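Local coordinates for thioesterase superfamily protein (Sulfolobus solfataricus, PDB 2GF6) that binds coenzyme A and is probably a hot-dog-fold thioesterase that hydrolyses fatty acyl-CoA or related thioesters, at residues E6-T18 with V71-P83. Sequence-based numbering, arbitrary orientation.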
ATOM      1  N   GLU A   6     -14.082  23.743   3.377  1.00 31.82           N
ATOM      2  CA  GLU A   6     -14.256  22.315   3.731  1.00 32.26           C
ATOM      3  C   GLU A   6     -14.121  21.412   2.529  1.00 32.07           C
ATOM      4  O   GLU A   6     -13.927  20.198   2.676  1.00 32.75           O
ATOM      5  CB  GLU A   6     -15.643  22.005   4.317  1.00 32.59           C
ATOM      6  CG  GLU A   6     -16.243  23.068   5.149  1.00 33.96           C
ATOM      7  CD  GLU A   6     -17.047  24.006   4.323  1.00 36.08           C
ATOM      8  OE1 GLU A   6     -18.253  23.717   4.165  1.00 38.27           O
ATOM      9  OE2 GLU A   6     -16.482  25.030   3.861  1.00 36.03           O
ATOM     10  N   TYR A   7     -14.304  21.992   1.347  1.00 31.53           N
ATOM     11  CA  TYR A   7     -14.436  21.227   0.137  1.00 31.25           C
ATOM     12  C   TYR A   7     -13.135  21.184  -0.616  1.00 31.14           C
ATOM     13  O   TYR A   7     -13.059  20.469  -1.596  1.00 30.61           O
ATOM     14  CB  TYR A   7     -15.534  21.828  -0.749  1.00 31.24           C
ATOM     15  CG  TYR A   7     -16.901  21.831  -0.082  1.00 31.23           C
ATOM     16  CD1 TYR A   7     -17.565  20.641   0.195  1.00 31.75           C
ATOM     17  CD2 TYR A   7     -17.512  23.004   0.275  1.00 30.51           C
ATOM     18  CE1 TYR A   7     -18.797  20.634   0.821  1.00 31.79           C
ATOM     19  CE2 TYR A   7     -18.745  23.007   0.900  1.00 32.28           C
ATOM     20  CZ  TYR A   7     -19.389  21.822   1.169  1.00 31.79           C
ATOM     21  OH  TYR A   7     -20.632  21.820   1.781  1.00 30.86           O
ATOM     22  N   VAL A   8     -12.133  21.959  -0.170  1.00 31.35           N
ATOM     23  CA  VAL A   8     -10.825  22.065  -0.835  1.00 31.07           C
ATOM     24  C   VAL A   8      -9.740  21.420   0.029  1.00 31.49           C
ATOM     25  O   VAL A   8      -9.587  21.761   1.202  1.00 31.37           O
ATOM     26  CB  VAL A   8     -10.425  23.549  -1.093  1.00 31.43           C
ATOM     27  CG1 VAL A   8      -9.233  23.643  -2.060  1.00 31.86           C
ATOM     28  CG2 VAL A   8     -11.596  24.358  -1.641  1.00 30.20           C
ATOM     29  N   PHE A   9      -8.981  20.505  -0.564  1.00 31.39           N
ATOM     30  CA  PHE A   9      -7.838  19.868   0.095  1.00 32.67           C
ATOM     31  C   PHE A   9      -6.620  19.882  -0.811  1.00 32.94           C
ATOM     32  O   PHE A   9      -6.739  19.569  -1.987  1.00 33.63           O
ATOM     33  CB  PHE A   9      -8.181  18.408   0.426  1.00 32.93           C
ATOM     34  CG  PHE A   9      -7.072  17.669   1.136  1.00 34.09           C
ATOM     35  CD1 PHE A   9      -6.835  17.888   2.479  1.00 35.27           C
ATOM     36  CD2 PHE A   9      -6.280  16.761   0.459  1.00 33.99           C
ATOM     37  CE1 PHE A   9      -5.822  17.225   3.143  1.00 35.90           C
ATOM     38  CE2 PHE A   9      -5.257  16.098   1.109  1.00 35.38           C
ATOM     39  CZ  PHE A   9      -5.022  16.339   2.462  1.00 35.19           C
ATOM     40  N   GLU A  10      -5.445  20.196  -0.264  1.00 33.57           N
ATOM     41  CA  GLU A  10      -4.217  20.151  -1.053  1.00 34.06           C
ATOM     42  C   GLU A  10      -3.246  19.092  -0.562  1.00 34.43           C
ATOM     43  O   GLU A  10      -3.104  18.881   0.646  1.00 33.83           O
ATOM     44  CB  GLU A  10      -3.518  21.508  -1.058  1.00 34.33           C
ATOM     45  CG  GLU A  10      -4.445  22.649  -1.286  1.00 35.45           C
ATOM     46  CD  GLU A  10      -3.701  23.871  -1.714  1.00 37.23           C
ATOM     47  OE1 GLU A  10      -2.937  24.428  -0.901  1.00 35.47           O
ATOM     48  OE2 GLU A  10      -3.871  24.247  -2.888  1.00 42.54           O
ATOM     49  N   ASP A  11      -2.582  18.433  -1.518  1.00 35.07           N
ATOM     50  CA  ASP A  11      -1.644  17.361  -1.223  1.00 35.77           C
ATOM     51  C   ASP A  11      -0.518  17.365  -2.258  1.00 35.48           C
ATOM     52  O   ASP A  11      -0.553  18.115  -3.219  1.00 35.44           O
ATOM     53  CB  ASP A  11      -2.367  16.008  -1.189  1.00 36.36           C
ATOM     54  CG  ASP A  11      -1.878  15.105  -0.045  1.00 38.61           C
ATOM     55  OD1 ASP A  11      -0.662  15.143   0.264  1.00 41.50           O
ATOM     56  OD2 ASP A  11      -2.713  14.382   0.557  1.00 39.79           O
ATOM     57  N   VAL A  12       0.487  16.536  -2.032  1.00 35.27           N
ATOM     58  CA  VAL A  12       1.678  16.473  -2.889  1.00 35.04           C
ATOM     59  C   VAL A  12       1.974  14.996  -3.171  1.00 34.27           C
ATOM     60  O   VAL A  12       1.806  14.141  -2.279  1.00 33.40           O
ATOM     61  CB  VAL A  12       2.887  17.209  -2.217  1.00 35.46           C
ATOM     62  CG1 VAL A  12       3.296  16.524  -0.915  1.00 36.79           C
ATOM     63  CG2 VAL A  12       4.074  17.323  -3.152  1.00 35.76           C
ATOM     64  N   VAL A  13       2.347  14.697  -4.415  1.00 32.70           N
ATOM     65  CA  VAL A  13       2.629  13.325  -4.810  1.00 32.25           C
ATOM     66  C   VAL A  13       3.985  12.881  -4.276  1.00 31.55           C
ATOM     67  O   VAL A  13       4.994  13.546  -4.482  1.00 31.08           O
ATOM     68  CB  VAL A  13       2.564  13.122  -6.360  1.00 32.69           C
ATOM     69  CG1 VAL A  13       2.801  11.645  -6.746  1.00 33.22           C
ATOM     70  CG2 VAL A  13       1.190  13.544  -6.907  1.00 32.73           C
ATOM     71  N   ARG A  14       3.973  11.736  -3.593  1.00 31.51           N
ATOM     72  CA  ARG A  14       5.098  11.225  -2.816  1.00 31.26           C
ATOM     73  C   ARG A  14       5.626   9.942  -3.474  1.00 29.79           C
ATOM     74  O   ARG A  14       4.992   9.355  -4.353  1.00 28.43           O
ATOM     75  CB  ARG A  14       4.663  10.942  -1.376  1.00 31.74           C
ATOM     76  CG  ARG A  14       5.216  11.881  -0.340  1.00 34.91           C
ATOM     77  CD  ARG A  14       4.489  13.193  -0.271  1.00 36.75           C
ATOM     78  NE  ARG A  14       4.856  13.958   0.932  1.00 40.45           N
ATOM     79  CZ  ARG A  14       3.988  14.582   1.733  1.00 40.45           C
ATOM     80  NH1 ARG A  14       2.671  14.571   1.472  1.00 42.35           N
ATOM     81  NH2 ARG A  14       4.435  15.224   2.798  1.00 38.97           N
ATOM     82  N   ILE A  15       6.801   9.503  -3.060  1.00 28.64           N
ATOM     83  CA  ILE A  15       7.387   8.289  -3.657  1.00 27.42           C
ATOM     84  C   ILE A  15       6.502   7.067  -3.457  1.00 27.33           C
ATOM     85  O   ILE A  15       6.388   6.191  -4.324  1.00 26.31           O
ATOM     86  CB  ILE A  15       8.822   8.021  -3.091  1.00 27.84           C
ATOM     87  CG1 ILE A  15       9.489   6.899  -3.875  1.00 25.74           C
ATOM     88  CG2 ILE A  15       8.807   7.763  -1.535  1.00 27.97           C
ATOM     89  CD1 ILE A  15       9.583   7.172  -5.350  1.00 26.92           C
ATOM     90  N   TYR A  16       5.865   6.997  -2.305  1.00 26.64           N
ATOM     91  CA  TYR A  16       4.980   5.890  -2.042  1.00 27.29           C
ATOM     92  C   TYR A  16       3.641   6.042  -2.803  1.00 27.24           C
ATOM     93  O   TYR A  16       2.777   5.158  -2.740  1.00 26.03           O
ATOM     94  CB  TYR A  16       4.760   5.710  -0.528  1.00 27.45           C
ATOM     95  CG  TYR A  16       4.393   6.976   0.221  1.00 28.35           C
ATOM     96  CD1 TYR A  16       3.099   7.487   0.164  1.00 29.45           C
ATOM     97  CD2 TYR A  16       5.315   7.635   1.025  1.00 27.85           C
ATOM     98  CE1 TYR A  16       2.748   8.641   0.829  1.00 27.91           C
ATOM     99  CE2 TYR A  16       4.962   8.823   1.703  1.00 26.73           C
ATOM    100  CZ  TYR A  16       3.664   9.310   1.596  1.00 27.91           C
ATOM    101  OH  TYR A  16       3.263  10.470   2.259  1.00 28.85           O
ATOM    102  N   ASP A  17       3.445   7.154  -3.512  1.00 26.57           N
ATOM    103  CA  ASP A  17       2.243   7.277  -4.378  1.00 27.63           C
ATOM    104  C   ASP A  17       2.446   6.773  -5.793  1.00 27.19           C
ATOM    105  O   ASP A  17       1.502   6.724  -6.580  1.00 27.35           O
ATOM    106  CB  ASP A  17       1.764   8.735  -4.443  1.00 28.25           C
ATOM    107  CG  ASP A  17       1.303   9.251  -3.091  1.00 29.73           C
ATOM    108  OD1 ASP A  17       0.623   8.490  -2.365  1.00 31.22           O
ATOM    109  OD2 ASP A  17       1.663  10.389  -2.763  1.00 32.81           O
ATOM    110  N   THR A  18       3.671   6.379  -6.118  1.00 27.05           N
ATOM    111  CA  THR A  18       4.055   6.041  -7.487  1.00 26.93           C
ATOM    112  C   THR A  18       4.434   4.577  -7.634  1.00 27.30           C
ATOM    113  O   THR A  18       4.794   3.940  -6.660  1.00 26.27           O
ATOM    114  CB  THR A  18       5.333   6.803  -7.888  1.00 27.26           C
ATOM    115  OG1 THR A  18       6.414   6.402  -7.031  1.00 27.28           O
ATOM    116  CG2 THR A  18       5.139   8.330  -7.738  1.00 27.96           C
ATOM    117  N   VAL A  71      -0.310  12.235 -12.850  1.00 30.47           N
ATOM    118  CA  VAL A  71       0.414  13.049 -11.885  1.00 30.60           C
ATOM    119  C   VAL A  71       1.681  12.303 -11.432  1.00 30.48           C
ATOM    120  O   VAL A  71       1.715  11.066 -11.349  1.00 29.75           O
ATOM    121  CB  VAL A  71      -0.490  13.503 -10.664  1.00 30.64           C
ATOM    122  CG1 VAL A  71      -1.585  14.422 -11.157  1.00 31.71           C
ATOM    123  CG2 VAL A  71      -1.104  12.349  -9.930  1.00 30.18           C
ATOM    124  N   LYS A  72       2.695  13.077 -11.102  1.00 30.18           N
ATOM    125  CA  LYS A  72       4.032  12.574 -10.899  1.00 30.78           C
ATOM    126  C   LYS A  72       4.590  12.943  -9.553  1.00 30.41           C
ATOM    127  O   LYS A  72       4.033  13.761  -8.817  1.00 29.94           O
ATOM    128  CB  LYS A  72       4.955  13.140 -11.984  1.00 30.42           C
ATOM    129  CG  LYS A  72       4.457  12.815 -13.387  1.00 31.76           C
ATOM    130  CD  LYS A  72       5.312  13.425 -14.470  1.00 31.79           C
ATOM    131  CE  LYS A  72       6.720  12.844 -14.432  1.00 35.33           C
ATOM    132  NZ  LYS A  72       7.325  12.675 -15.778  1.00 38.36           N
ATOM    133  N   LEU A  73       5.739  12.353  -9.257  1.00 30.24           N
ATOM    134  CA  LEU A  73       6.369  12.548  -7.974  1.00 30.05           C
ATOM    135  C   LEU A  73       6.674  14.025  -7.793  1.00 30.23           C
ATOM    136  O   LEU A  73       7.326  14.635  -8.633  1.00 30.51           O
ATOM    137  CB  LEU A  73       7.637  11.713  -7.909  1.00 29.83           C
ATOM    138  CG  LEU A  73       8.513  11.797  -6.673  1.00 29.46           C
ATOM    139  CD1 LEU A  73       7.846  11.225  -5.468  1.00 30.49           C
ATOM    140  CD2 LEU A  73       9.836  11.049  -7.006  1.00 29.91           C
ATOM    141  N   GLY A  74       6.192  14.615  -6.701  1.00 29.99           N
ATOM    142  CA  GLY A  74       6.475  16.029  -6.437  1.00 29.54           C
ATOM    143  C   GLY A  74       5.352  16.983  -6.823  1.00 29.96           C
ATOM    144  O   GLY A  74       5.281  18.094  -6.295  1.00 29.73           O
ATOM    145  N   ASP A  75       4.461  16.576  -7.729  1.00 29.52           N
ATOM    146  CA  ASP A  75       3.389  17.475  -8.154  1.00 29.05           C
ATOM    147  C   ASP A  75       2.557  17.842  -6.940  1.00 29.69           C
ATOM    148  O   ASP A  75       2.309  16.996  -6.094  1.00 29.67           O
ATOM    149  CB  ASP A  75       2.515  16.810  -9.221  1.00 28.37           C
ATOM    150  CG  ASP A  75       3.193  16.757 -10.586  1.00 28.15           C
ATOM    151  OD1 ASP A  75       4.294  17.374 -10.754  1.00 25.03           O
ATOM    152  OD2 ASP A  75       2.617  16.117 -11.492  1.00 27.19           O
ATOM    153  N   LYS A  76       2.166  19.113  -6.836  1.00 30.86           N
ATOM    154  CA  LYS A  76       1.149  19.521  -5.868  1.00 31.96           C
ATOM    155  C   LYS A  76      -0.219  19.383  -6.497  1.00 31.25           C
ATOM    156  O   LYS A  76      -0.404  19.727  -7.667  1.00 31.44           O
ATOM    157  CB  LYS A  76       1.318  20.978  -5.443  1.00 31.60           C
ATOM    158  CG  LYS A  76       2.557  21.252  -4.616  1.00 33.90           C
ATOM    159  CD  LYS A  76       2.616  22.728  -4.130  1.00 34.51           C
ATOM    160  CE  LYS A  76       2.472  23.795  -5.257  1.00 37.11           C
ATOM    161  NZ  LYS A  76       3.673  23.938  -6.141  1.00 38.42           N
ATOM    162  N   LEU A  77      -1.190  18.963  -5.692  1.00 30.68           N
ATOM    163  CA  LEU A  77      -2.547  18.701  -6.159  1.00 30.44           C
ATOM    164  C   LEU A  77      -3.575  19.392  -5.276  1.00 30.17           C
ATOM    165  O   LEU A  77      -3.340  19.636  -4.104  1.00 29.95           O
ATOM    166  CB  LEU A  77      -2.832  17.202  -6.150  1.00 30.43           C
ATOM    167  CG  LEU A  77      -1.789  16.318  -6.824  1.00 31.14           C
ATOM    168  CD1 LEU A  77      -2.196  14.907  -6.670  1.00 30.29           C
ATOM    169  CD2 LEU A  77      -1.601  16.647  -8.291  1.00 32.03           C
ATOM    170  N   THR A  78      -4.707  19.723  -5.872  1.00 30.00           N
ATOM    171  CA  THR A  78      -5.824  20.294  -5.168  1.00 29.68           C
ATOM    172  C   THR A  78      -6.977  19.352  -5.467  1.00 29.17           C
ATOM    173  O   THR A  78      -7.256  19.061  -6.615  1.00 29.01           O
ATOM    174  CB  THR A  78      -6.114  21.732  -5.683  1.00 30.14           C
ATOM    175  OG1 THR A  78      -5.048  22.606  -5.301  1.00 30.54           O
ATOM    176  CG2 THR A  78      -7.425  22.274  -5.123  1.00 31.27           C
ATOM    177  N   VAL A  79      -7.595  18.810  -4.423  1.00 28.98           N
ATOM    178  CA  VAL A  79      -8.803  18.029  -4.582  1.00 28.18           C
ATOM    179  C   VAL A  79      -9.996  18.937  -4.221  1.00 27.35           C
ATOM    180  O   VAL A  79      -9.979  19.627  -3.208  1.00 26.17           O
ATOM    181  CB  VAL A  79      -8.776  16.734  -3.706  1.00 28.55           C
ATOM    182  CG1 VAL A  79      -9.869  15.768  -4.114  1.00 28.87           C
ATOM    183  CG2 VAL A  79      -7.395  16.063  -3.768  1.00 28.66           C
ATOM    184  N   LEU A  80     -11.002  18.930  -5.095  1.00 27.32           N
ATOM    185  CA  LEU A  80     -12.283  19.603  -4.906  1.00 27.48           C
ATOM    186  C   LEU A  80     -13.358  18.556  -4.612  1.00 27.70           C
ATOM    187  O   LEU A  80     -13.525  17.611  -5.361  1.00 26.28           O
ATOM    188  CB  LEU A  80     -12.656  20.403  -6.163  1.00 27.72           C
ATOM    189  CG  LEU A  80     -11.581  21.344  -6.721  1.00 28.85           C
ATOM    190  CD1 LEU A  80     -12.076  22.138  -7.892  1.00 30.01           C
ATOM    191  CD2 LEU A  80     -11.096  22.304  -5.658  1.00 30.88           C
ATOM    192  N   LEU A  81     -14.095  18.741  -3.523  1.00 27.51           N
ATOM    193  CA  LEU A  81     -15.138  17.798  -3.136  1.00 28.12           C
ATOM    194  C   LEU A  81     -16.544  18.361  -3.331  1.00 27.90           C
ATOM    195  O   LEU A  81     -16.806  19.524  -3.019  1.00 26.43           O
ATOM    196  CB  LEU A  81     -14.966  17.405  -1.668  1.00 28.21           C
ATOM    197  CG  LEU A  81     -15.603  16.077  -1.233  1.00 28.73           C
ATOM    198  CD1 LEU A  81     -14.854  14.870  -1.819  1.00 29.71           C
ATOM    199  CD2 LEU A  81     -15.603  16.018   0.269  1.00 27.87           C
ATOM    200  N   ASN A  82     -17.441  17.508  -3.820  1.00 27.74           N
ATOM    201  CA  ASN A  82     -18.857  17.824  -3.890  1.00 28.58           C
ATOM    202  C   ASN A  82     -19.681  16.687  -3.296  1.00 28.76           C
ATOM    203  O   ASN A  82     -20.034  15.750  -3.999  1.00 28.84           O
ATOM    204  CB  ASN A  82     -19.267  18.043  -5.344  1.00 29.27           C
ATOM    205  CG  ASN A  82     -20.717  18.524  -5.487  1.00 30.51           C
ATOM    206  OD1 ASN A  82     -21.066  19.567  -4.965  1.00 32.14           O
ATOM    207  ND2 ASN A  82     -21.546  17.771  -6.221  1.00 32.55           N
ATOM    208  N   PRO A  83     -19.994  16.766  -1.997  1.00 29.04           N
ATOM    209  CA  PRO A  83     -20.861  15.754  -1.383  1.00 29.20           C
ATOM    210  C   PRO A  83     -22.315  15.878  -1.857  1.00 29.59           C
ATOM    211  O   PRO A  83     -22.865  16.976  -1.867  1.00 29.78           O
ATOM    212  CB  PRO A  83     -20.758  16.053   0.118  1.00 28.99           C
ATOM    213  CG  PRO A  83     -19.625  17.034   0.254  1.00 29.57           C
ATOM    214  CD  PRO A  83     -19.576  17.788  -1.024  1.00 28.64           C
TER
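F9 and V79 form a hydrogen-bonded antiparallel pair, with F9 N giving to V79 O and V79 N to F9 O, where strand 8-12 is added to the hot-dog sheet of this chain along strand 76-85. D11 and L77 repeat this pair of hydrogen bonds two residues on. F9, D11, L77 and V79 share one face, and F9 and V79 rest there on helix 26-45, the hot-dog's central helix; E10 and T78 lie side by side on the other, T78 OG1 giving E10 OE2 a weak bond of 3.1 Å. At one end Y7 O takes L81 N at 2.8 Å, and the tyrosine ring, its CG anti to the carbonyl carbon and beside the backbone N (chi1 -61°), sets CE1 3.5 Å from P83 CD. With an alanine here, P83 CD would probably lose the tyrosine carbons packed against it, though F93 would still touch the proline, and F40 would lose a ring neighbour. At the other end V13 O accepts from G74 N, in the type II turn K72-D75, while V13 CG2 packs 3.7 Å from L77 CD1. Farther out, R31 and N35 hold D11 OD2, and K99 pairs with D75, whose OD2 is met by K72 N at 3.1 Å from above the carboxylate plane.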